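Local coordinates for protein protocadherin gamma-B3 (Homo sapiens, PDB 5K8R) that probably mediates calcium-dependent cell adhesion and may help establish and maintain specific neuronal connections in the brain, at residues 113-124 / 162-173; 69-77 / 87-95. All blocks are in the same frame, centred on the assembly; numbering follows the deposited sequence.

Overall arrangement
Both contacts lie in the N-terminal extracellular cadherin repeats, contact 2 in the first and contact 1 in the second, with centres about 49 Å apart and nearest atoms about 20 Å apart. They share no strand and do not touch. Each is partly buried, and in each one strand of an antiparallel pair runs on into calcium ligands. Contact 2 is the longer strand pair, a beta hairpin with apolar side chains on its inner face and a mixed, largely polar set, including a histidine between two glutamates, on the other. Contact 1 has a shorter strand pairing; beyond it the chains run on through turns to a calcium cluster, and carboxylates take over from backbone bonds.

Contact 1. Residues 113-124 / 162-173; sequences SELALTGATFAL and PELVLKAPLDRE. With CA (calcium ion), chain I; CA (calcium ion), chain J.
Glu114 and Glu173 meet around two calcium ions, their side chains crossing at about a right angle. Glu114 divides its oxygens: OE1 binds the chain I calcium at 2.5 Å, while OE2 binds the chain J calcium at 2.4 Å. Asp171 OD1 joins the chain I calcium at 2.4 Å. Glu173 also bridges both ions, although its modelled oxygens sit doubtfully close to them. Glutamate suits position 114 because its chain, extended beyond CG, carries two ligand atoms well clear of the backbone. Arg172 N donates to Glu114 OE1 over 3.1 Å, from above the carboxylate plane, and its guanidinium NE turns to Asp204.

Asp171, Arg172 and Glu173 spell the DRE motif of cadherin repeats; Asp204, Ala205, Asp207 and Asp240 complete these sites, where the second repeat joins the third.

Backbone bonds knit the opposite end. Phe122 and Leu164 form a hydrogen-bonded antiparallel pair, Phe122 N reaching Leu164 O at 2.9 Å. Gly119 fits the third position of the type II turn 117-120, where its positive phi is easily adopted. One water links Glu114 O, Ala116 O and Leu170 N.

Among apolar groups, Leu166 sends CD2 to Ala116 CB, 3.8 Å away; with CG opposite the backbone N (chi1 -173°), the branch reaches the carbonyl oxygens of Ala116 and Leu117. Leu124 CD1 touches Leu164 CB at 3.9 Å.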
loop_
_atom_site.group_PDB
_atom_site.type_symbol
_atom_site.label_atom_id
_atom_site.label_comp_id
_atom_site.label_asym_id
_atom_site.label_seq_id
_atom_site.Cartn_x
_atom_site.Cartn_y
_atom_site.Cartn_z
ATOM N N SER A 113 -0.552 5.057 -10.669
ATOM C CA SER A 113 -1.309 5.427 -9.482
ATOM C C SER A 113 -1.978 6.782 -9.677
ATOM O O SER A 113 -1.480 7.650 -10.398
ATOM C CB SER A 113 -0.403 5.468 -8.252
ATOM O OG SER A 113 0.302 6.695 -8.180
ATOM N N GLU A 114 -3.124 6.957 -9.016
ATOM C CA GLU A 114 -3.856 8.214 -9.098
ATOM C C GLU A 114 -3.136 9.364 -8.403
ATOM O O GLU A 114 -3.559 10.514 -8.553
ATOM C CB GLU A 114 -5.255 8.042 -8.505
ATOM C CG GLU A 114 -5.264 7.349 -7.158
ATOM C CD GLU A 114 -6.662 7.061 -6.656
ATOM O OE1 GLU A 114 -7.609 7.753 -7.087
ATOM O OE2 GLU A 114 -6.814 6.136 -5.831
ATOM N N LEU A 115 -2.071 9.085 -7.654
ATOM C CA LEU A 115 -1.254 10.132 -7.055
ATOM C C LEU A 115 -0.297 10.777 -8.050
ATOM O O LEU A 115 0.457 11.675 -7.662
ATOM C CB LEU A 115 -0.458 9.573 -5.873
ATOM C CG LEU A 115 -1.246 9.254 -4.602
ATOM C CD1 LEU A 115 -0.338 8.653 -3.541
ATOM C CD2 LEU A 115 -1.941 10.500 -4.076
ATOM N N ALA A 116 -0.305 10.340 -9.308
ATOM C CA ALA A 116 0.581 10.917 -10.309
ATOM C C ALA A 116 0.243 12.385 -10.533
ATOM O O ALA A 116 -0.910 12.738 -10.801
ATOM C CB ALA A 116 0.476 10.141 -11.622
ATOM N N LEU A 117 1.253 13.240 -10.415
ATOM C CA LEU A 117 1.054 14.669 -10.589
ATOM C C LEU A 117 0.902 15.012 -12.067
ATOM O O LEU A 117 1.319 14.263 -12.954
ATOM C CB LEU A 117 2.221 15.452 -9.989
ATOM C CG LEU A 117 2.532 15.186 -8.515
ATOM C CD1 LEU A 117 3.726 16.012 -8.065
ATOM C CD2 LEU A 117 1.317 15.476 -7.651
ATOM N N THR A 118 0.288 16.165 -12.322
ATOM C CA THR A 118 0.171 16.659 -13.688
ATOM C C THR A 118 1.555 16.942 -14.255
ATOM O O THR A 118 2.375 17.613 -13.622
ATOM C CB THR A 118 -0.689 17.923 -13.726
ATOM O OG1 THR A 118 -1.995 17.630 -13.216
ATOM C CG2 THR A 118 -0.811 18.441 -15.151
ATOM N N GLY A 119 1.816 16.421 -15.451
ATOM C CA GLY A 119 3.118 16.533 -16.069
ATOM C C GLY A 119 4.002 15.318 -15.906
ATOM O O GLY A 119 5.134 15.326 -16.407
ATOM N N ALA A 120 3.527 14.281 -15.221
ATOM C CA ALA A 120 4.317 13.073 -15.035
ATOM C C ALA A 120 4.560 12.379 -16.370
ATOM O O ALA A 120 3.690 12.359 -17.246
ATOM C CB ALA A 120 3.613 12.122 -14.067
ATOM N N THR A 121 5.749 11.806 -16.518
ATOM C CA THR A 121 6.174 11.166 -17.754
ATOM C C THR A 121 6.336 9.666 -17.537
ATOM O O THR A 121 6.899 9.231 -16.528
ATOM C CB THR A 121 7.489 11.773 -18.257
ATOM O OG1 THR A 121 7.264 13.128 -18.665
ATOM C CG2 THR A 121 8.037 10.982 -19.433
ATOM N N PHE A 122 5.835 8.883 -18.490
ATOM C CA PHE A 122 5.905 7.431 -18.448
ATOM C C PHE A 122 6.456 6.915 -19.768
ATOM O O PHE A 122 6.069 7.388 -20.842
ATOM C CB PHE A 122 4.529 6.820 -18.169
ATOM C CG PHE A 122 3.833 7.424 -16.986
ATOM C CD1 PHE A 122 4.079 6.956 -15.707
ATOM C CD2 PHE A 122 2.938 8.469 -17.153
ATOM C CE1 PHE A 122 3.441 7.514 -14.615
ATOM C CE2 PHE A 122 2.297 9.031 -16.066
ATOM C CZ PHE A 122 2.549 8.554 -14.795
ATOM N N ALA A 123 7.357 5.941 -19.680
ATOM C CA ALA A 123 8.012 5.414 -20.867
ATOM C C ALA A 123 7.058 4.545 -21.677
ATOM O O ALA A 123 6.295 3.747 -21.126
ATOM C CB ALA A 123 9.248 4.605 -20.475
ATOM N N LEU A 124 7.106 4.708 -22.995
ATOM C CA LEU A 124 6.331 3.897 -23.923
ATOM C C LEU A 124 7.276 3.088 -24.798
ATOM O O LEU A 124 8.361 3.557 -25.156
ATOM C CB LEU A 124 5.423 4.763 -24.800
ATOM C CG LEU A 124 4.244 5.427 -24.094
ATOM C CD1 LEU A 124 3.398 6.203 -25.090
ATOM C CD2 LEU A 124 3.412 4.382 -23.369
ATOM N N PRO A 162 8.721 7.673 -28.158
ATOM C CA PRO A 162 7.628 8.425 -27.535
ATOM C C PRO A 162 7.581 8.272 -26.023
ATOM O O PRO A 162 8.130 7.320 -25.460
ATOM C CB PRO A 162 6.388 7.812 -28.191
ATOM C CG PRO A 162 6.777 6.368 -28.370
ATOM C CD PRO A 162 8.281 6.340 -28.604
ATOM N N GLU A 163 6.914 9.215 -25.362
ATOM C CA GLU A 163 6.672 9.167 -23.929
ATOM C C GLU A 163 5.266 9.673 -23.652
ATOM O O GLU A 163 4.833 10.674 -24.232
ATOM C CB GLU A 163 7.691 10.006 -23.145
ATOM C CG GLU A 163 9.082 9.404 -23.069
ATOM C CD GLU A 163 10.042 10.260 -22.263
ATOM O OE1 GLU A 163 9.759 11.463 -22.084
ATOM O OE2 GLU A 163 11.075 9.728 -21.805
ATOM N N LEU A 164 4.560 8.973 -22.772
ATOM C CA LEU A 164 3.230 9.389 -22.361
ATOM C C LEU A 164 3.338 10.433 -21.258
ATOM O O LEU A 164 4.149 10.298 -20.340
ATOM C CB LEU A 164 2.426 8.183 -21.874
ATOM C CG LEU A 164 0.908 8.317 -21.790
ATOM C CD1 LEU A 164 0.317 8.518 -23.178
ATOM C CD2 LEU A 164 0.311 7.091 -21.119
ATOM N N VAL A 165 2.528 11.484 -21.353
ATOM C CA VAL A 165 2.563 12.571 -20.383
ATOM C C VAL A 165 1.159 12.796 -19.837
ATOM O O VAL A 165 0.173 12.753 -20.582
ATOM C CB VAL A 165 3.142 13.870 -20.992
ATOM C CG1 VAL A 165 2.339 14.318 -22.199
ATOM C CG2 VAL A 165 3.209 14.975 -19.946
ATOM N N LEU A 166 1.073 13.017 -18.529
ATOM C CA LEU A 166 -0.194 13.246 -17.849
ATOM C C LEU A 166 -0.462 14.745 -17.782
ATOM O O LEU A 166 0.320 15.491 -17.184
ATOM C CB LEU A 166 -0.159 12.643 -16.444
ATOM C CG LEU A 166 -1.461 12.639 -15.644
ATOM C CD1 LEU A 166 -2.400 11.570 -16.176
ATOM C CD2 LEU A 166 -1.181 12.432 -14.163
ATOM N N LYS A 167 -1.563 15.183 -18.393
ATOM C CA LYS A 167 -1.936 16.590 -18.376
ATOM C C LYS A 167 -3.121 16.893 -17.469
ATOM O O LYS A 167 -3.379 18.068 -17.191
ATOM C CB LYS A 167 -2.247 17.076 -19.800
ATOM C CG LYS A 167 -3.362 16.318 -20.495
ATOM C CD LYS A 167 -3.662 16.927 -21.853
ATOM C CE LYS A 167 -4.774 16.175 -22.563
ATOM N NZ LYS A 167 -5.077 16.760 -23.898
ATOM N N ALA A 168 -3.841 15.873 -17.001
ATOM C CA ALA A 168 -4.946 16.036 -16.071
ATOM C C ALA A 168 -4.863 14.922 -15.037
ATOM O O ALA A 168 -4.531 13.780 -15.386
ATOM C CB ALA A 168 -6.307 15.996 -16.780
ATOM N N PRO A 169 -5.151 15.219 -13.770
ATOM C CA PRO A 169 -4.991 14.206 -12.720
ATOM C C PRO A 169 -5.897 13.004 -12.939
ATOM O O PRO A 169 -6.931 13.076 -13.607
ATOM C CB PRO A 169 -5.371 14.958 -11.437
ATOM C CG PRO A 169 -5.189 16.404 -11.774
ATOM C CD PRO A 169 -5.552 16.525 -13.223
ATOM N N LEU A 170 -5.486 11.879 -12.362
ATOM C CA LEU A 170 -6.241 10.637 -12.426
ATOM C C LEU A 170 -7.033 10.434 -11.140
ATOM O O LEU A 170 -6.649 10.909 -10.069
ATOM C CB LEU A 170 -5.315 9.441 -12.657
ATOM C CG LEU A 170 -4.508 9.426 -13.956
ATOM C CD1 LEU A 170 -3.639 8.180 -14.030
ATOM C CD2 LEU A 170 -5.427 9.513 -15.163
ATOM N N ASP A 171 -8.154 9.730 -11.266
ATOM C CA ASP A 171 -9.032 9.439 -10.141
ATOM C C ASP A 171 -9.683 8.083 -10.373
ATOM O O ASP A 171 -10.642 7.965 -11.136
ATOM C CB ASP A 171 -10.101 10.523 -9.996
ATOM C CG ASP A 171 -10.907 10.379 -8.719
ATOM O OD1 ASP A 171 -10.468 9.632 -7.819
ATOM O OD2 ASP A 171 -11.977 11.013 -8.617
ATOM N N ARG A 172 -9.148 7.059 -9.717
ATOM C CA ARG A 172 -9.647 5.726 -9.866
ATOM C C ARG A 172 -11.079 5.660 -9.463
ATOM O O ARG A 172 -11.838 4.866 -9.945
ATOM C CB ARG A 172 -8.843 4.769 -9.026
ATOM C CG ARG A 172 -9.280 3.345 -9.207
ATOM C CD ARG A 172 -8.826 2.447 -8.080
ATOM N NE ARG A 172 -9.696 2.493 -6.916
ATOM C CZ ARG A 172 -10.903 1.960 -6.854
ATOM N NH1 ARG A 172 -11.413 1.332 -7.879
ATOM N NH2 ARG A 172 -11.605 2.061 -5.762
ATOM N N GLU A 173 -11.473 6.538 -8.546
ATOM C CA GLU A 173 -12.858 6.575 -8.080
ATOM C C GLU A 173 -13.786 7.083 -9.183
ATOM O O GLU A 173 -14.972 6.755 -9.220
ATOM C CB GLU A 173 -12.983 7.458 -6.838
ATOM C CG GLU A 173 -12.233 6.931 -5.624
ATOM C CD GLU A 173 -10.763 7.301 -5.643
ATOM O OE1 GLU A 173 -10.418 8.345 -6.235
ATOM O OE2 GLU A 173 -9.952 6.546 -5.065
HETATM CA CA CA I . -9.082 9.475 -5.926
HETATM CA CA CA J . -8.510 6.197 -4.106
HETATM O O HOH W 1 -3.317 11.606 -11.131
HETATM O O HOH W 2 9.949 5.855 -23.532
HETATM O O HOH W 3 -8.417 11.624 -7.005
#

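Contact 2. Residues 69-77 / 87-95; sequences KSTCVLEFE and FHVTVLIQD. With CA (calcium ion), chain D.
His88 and Glu77 form a non-hydrogen-bonded pair between strands 73-80 and 85-94, the antiparallel hairpin at the C-terminal end of the first cadherin repeat. Starting from CB, the His88 side chain first passes the Glu77 carboxylate, CB lying 3.8 Å from OE2. CG, also beside Glu77 OE2, stands opposite the backbone N (chi1 -171°), which carries the ring across to the neighbouring strand. ND1 then donates to Glu77 OE2 over 2.9 Å, with an N-H...O angle of 155°; the oxygen is approached from above its carboxylate plane. Farther round, CE1 comes 3.7 Å from Glu75 CB, and NE2 at the tip has Glu75 OE1 3.5 Å away at the ring edge. That carboxylate stands almost perpendicular to the ring, while the Glu75 chain runs alongside Thr90. Glu77 bends at chi2, a turn that brings its carboxylate round to the ND1 edge of the histidine, and it also packs on Lys340 of the second subunit.

Hydrophobic residues suit the other face. Phe76 lays its ring over Val89, whose CB makes a CH-pi contact 4.0 Å from the ring centroid, and Val91 CG2 touches the ring edge at Phe76 CE2, 3.7 Å away. Paired backbone bonds join Phe76 with Val89 and Leu74 with Val91.

At the far end Cys72, disulfide-bonded to Cys66, sets CB 4.0 Å from Ile93 CB, and beyond Ile93 strand 85-94 runs on to Asp95, whose OD1 binds calcium.

A leucine in place of His88 would probably leave the buried Glu77 OE2 without its donor from the opposite strand. With one carboxylate hydrogen-bonded and another near its tip, the imidazole sits in negatively charged surroundings that would be expected to favour its protonated form.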
loop_
_atom_site.group_PDB
_atom_site.type_symbol
_atom_site.label_atom_id
_atom_site.label_comp_id
_atom_site.label_asym_id
_atom_site.label_seq_id
_atom_site.Cartn_x
_atom_site.Cartn_y
_atom_site.Cartn_z
ATOM N N LYS A 69 22.269 -2.545 -41.077
ATOM C CA LYS A 69 23.465 -1.828 -41.499
ATOM C C LYS A 69 23.088 -0.647 -42.386
ATOM O O LYS A 69 22.178 -0.736 -43.214
ATOM C CB LYS A 69 24.414 -2.766 -42.245
ATOM C CG LYS A 69 25.012 -3.864 -41.380
ATOM C CD LYS A 69 25.855 -4.824 -42.206
ATOM C CE LYS A 69 26.383 -5.968 -41.354
ATOM N NZ LYS A 69 27.166 -6.950 -42.155
ATOM N N SER A 70 23.797 0.468 -42.203
ATOM C CA SER A 70 23.476 1.676 -42.957
ATOM C C SER A 70 23.742 1.500 -44.446
ATOM O O SER A 70 23.037 2.087 -45.273
ATOM C CB SER A 70 24.272 2.861 -42.412
ATOM O OG SER A 70 23.922 3.130 -41.066
ATOM N N THR A 71 24.751 0.700 -44.776
ATOM C CA THR A 71 25.111 0.441 -46.163
ATOM C C THR A 71 25.025 -1.050 -46.464
ATOM O O THR A 71 25.269 -1.884 -45.593
ATOM C CB THR A 71 26.533 0.940 -46.481
ATOM O OG1 THR A 71 26.747 0.915 -47.897
ATOM C CG2 THR A 71 27.571 0.060 -45.800
ATOM N N CYS A 72 24.673 -1.379 -47.702
ATOM C CA CYS A 72 24.549 -2.773 -48.120
ATOM C C CYS A 72 25.296 -2.948 -49.434
ATOM O O CYS A 72 24.835 -2.478 -50.479
ATOM C CB CYS A 72 23.081 -3.176 -48.270
ATOM S SG CYS A 72 22.793 -4.954 -48.161
ATOM N N VAL A 73 26.442 -3.621 -49.383
ATOM C CA VAL A 73 27.275 -3.848 -50.557
ATOM C C VAL A 73 27.489 -5.345 -50.729
ATOM O O VAL A 73 27.745 -6.065 -49.756
ATOM C CB VAL A 73 28.624 -3.106 -50.454
ATOM C CG1 VAL A 73 28.409 -1.604 -50.560
ATOM C CG2 VAL A 73 29.334 -3.452 -49.153
ATOM N N LEU A 74 27.366 -5.811 -51.968
ATOM C CA LEU A 74 27.610 -7.201 -52.333
ATOM C C LEU A 74 28.844 -7.250 -53.222
ATOM O O LEU A 74 28.830 -6.715 -54.337
ATOM C CB LEU A 74 26.404 -7.805 -53.050
ATOM C CG LEU A 74 25.135 -8.022 -52.225
ATOM C CD1 LEU A 74 24.004 -8.522 -53.108
ATOM C CD2 LEU A 74 25.398 -8.996 -51.087
ATOM N N GLU A 75 29.903 -7.886 -52.733
ATOM C CA GLU A 75 31.173 -7.960 -53.439
ATOM C C GLU A 75 31.368 -9.364 -53.990
ATOM O O GLU A 75 31.226 -10.348 -53.257
ATOM C CB GLU A 75 32.335 -7.587 -52.514
ATOM C CG GLU A 75 32.119 -6.292 -51.749
ATOM C CD GLU A 75 33.396 -5.754 -51.134
ATOM O OE1 GLU A 75 34.397 -6.499 -51.087
ATOM O OE2 GLU A 75 33.399 -4.581 -50.706
ATOM N N PHE A 76 31.691 -9.455 -55.279
ATOM C CA PHE A 76 31.963 -10.739 -55.908
ATOM C C PHE A 76 33.011 -10.539 -56.995
ATOM O O PHE A 76 33.456 -9.418 -57.261
ATOM C CB PHE A 76 30.680 -11.371 -56.461
ATOM C CG PHE A 76 29.941 -10.501 -57.438
ATOM C CD1 PHE A 76 30.240 -10.544 -58.790
ATOM C CD2 PHE A 76 28.940 -9.647 -57.005
ATOM C CE1 PHE A 76 29.560 -9.747 -59.692
ATOM C CE2 PHE A 76 28.255 -8.847 -57.902
ATOM C CZ PHE A 76 28.565 -8.899 -59.247
ATOM N N GLU A 77 33.404 -11.642 -57.625
ATOM C CA GLU A 77 34.445 -11.645 -58.644
ATOM C C GLU A 77 33.880 -12.227 -59.931
ATOM O O GLU A 77 33.357 -13.348 -59.933
ATOM C CB GLU A 77 35.660 -12.454 -58.182
ATOM C CG GLU A 77 36.302 -11.955 -56.897
ATOM C CD GLU A 77 37.243 -10.787 -57.124
ATOM O OE1 GLU A 77 37.519 -10.462 -58.298
ATOM O OE2 GLU A 77 37.710 -10.196 -56.128
ATOM N N PHE A 87 37.931 -9.975 -61.928
ATOM C CA PHE A 87 37.391 -8.624 -62.068
ATOM C C PHE A 87 36.453 -8.379 -60.896
ATOM O O PHE A 87 35.339 -8.909 -60.869
ATOM C CB PHE A 87 36.669 -8.445 -63.402
ATOM C CG PHE A 87 37.564 -8.590 -64.598
ATOM C CD1 PHE A 87 38.311 -7.515 -65.053
ATOM C CD2 PHE A 87 37.659 -9.797 -65.269
ATOM C CE1 PHE A 87 39.136 -7.643 -66.154
ATOM C CE2 PHE A 87 38.482 -9.931 -66.372
ATOM C CZ PHE A 87 39.221 -8.852 -66.815
ATOM N N HIS A 88 36.904 -7.583 -59.931
ATOM C CA HIS A 88 36.127 -7.357 -58.720
ATOM C C HIS A 88 34.950 -6.437 -59.014
ATOM O O HIS A 88 35.120 -5.356 -59.588
ATOM C CB HIS A 88 37.009 -6.761 -57.624
ATOM C CG HIS A 88 36.346 -6.702 -56.283
ATOM N ND1 HIS A 88 36.147 -7.820 -55.502
ATOM C CD2 HIS A 88 35.830 -5.661 -55.588
ATOM C CE1 HIS A 88 35.540 -7.471 -54.382
ATOM N NE2 HIS A 88 35.336 -6.166 -54.409
ATOM N N VAL A 89 33.755 -6.869 -58.621
ATOM C CA VAL A 89 32.530 -6.106 -58.817
ATOM C C VAL A 89 31.854 -5.936 -57.465
ATOM O O VAL A 89 31.734 -6.900 -56.698
ATOM C CB VAL A 89 31.581 -6.790 -59.817
ATOM C CG1 VAL A 89 30.347 -5.929 -60.054
ATOM C CG2 VAL A 89 32.297 -7.077 -61.128
ATOM N N THR A 90 31.421 -4.712 -57.173
ATOM C CA THR A 90 30.650 -4.415 -55.976
ATOM C C THR A 90 29.319 -3.797 -56.382
ATOM O O THR A 90 29.271 -2.920 -57.250
ATOM C CB THR A 90 31.411 -3.470 -55.036
ATOM O OG1 THR A 90 31.768 -2.278 -55.742
ATOM C CG2 THR A 90 32.677 -4.135 -54.528
ATOM N N VAL A 91 28.239 -4.267 -55.762
ATOM C CA VAL A 91 26.886 -3.823 -56.081
ATOM C C VAL A 91 26.250 -3.314 -54.797
ATOM O O VAL A 91 26.017 -4.091 -53.861
ATOM C CB VAL A 91 26.040 -4.942 -56.703
ATOM C CG1 VAL A 91 24.656 -4.420 -57.062
ATOM C CG2 VAL A 91 26.733 -5.518 -57.928
ATOM N N LEU A 92 25.929 -2.024 -54.774
ATOM C CA LEU A 92 25.271 -1.412 -53.628
ATOM C C LEU A 92 23.774 -1.702 -53.727
ATOM O O LEU A 92 23.160 -1.490 -54.772
ATOM C CB LEU A 92 25.520 0.095 -53.602
ATOM C CG LEU A 92 24.825 0.878 -52.486
ATOM C CD1 LEU A 92 25.324 0.426 -51.122
ATOM C CD2 LEU A 92 25.033 2.374 -52.669
ATOM N N ILE A 93 23.195 -2.193 -52.637
ATOM C CA ILE A 93 21.779 -2.538 -52.593
ATOM C C ILE A 93 21.052 -1.439 -51.829
ATOM O O ILE A 93 21.168 -1.336 -50.603
ATOM C CB ILE A 93 21.552 -3.912 -51.947
ATOM C CG1 ILE A 93 22.284 -4.998 -52.738
ATOM C CG2 ILE A 93 20.067 -4.219 -51.853
ATOM C CD1 ILE A 93 21.900 -5.054 -54.201
ATOM N N GLN A 94 20.301 -0.617 -52.555
ATOM C CA GLN A 94 19.554 0.469 -51.939
ATOM C C GLN A 94 18.328 -0.067 -51.207
ATOM O O GLN A 94 17.757 -1.098 -51.572
ATOM C CB GLN A 94 19.131 1.488 -52.997
ATOM C CG GLN A 94 20.292 2.083 -53.778
ATOM C CD GLN A 94 19.847 2.769 -55.055
ATOM O OE1 GLN A 94 18.735 2.549 -55.535
ATOM N NE2 GLN A 94 20.716 3.606 -55.611
ATOM N N ASP A 95 17.924 0.652 -50.164
ATOM C CA ASP A 95 16.798 0.248 -49.336
ATOM C C ASP A 95 15.507 0.880 -49.838
ATOM O O ASP A 95 15.474 2.064 -50.187
ATOM C CB ASP A 95 17.035 0.645 -47.877
ATOM C CG ASP A 95 15.895 0.229 -46.963
ATOM O OD1 ASP A 95 15.432 -0.927 -47.068
ATOM O OD2 ASP A 95 15.458 1.061 -46.141
HETATM CA CA CA D . 13.527 -2.408 -47.050
HETATM O O HOH W 4 22.533 0.933 -48.709
#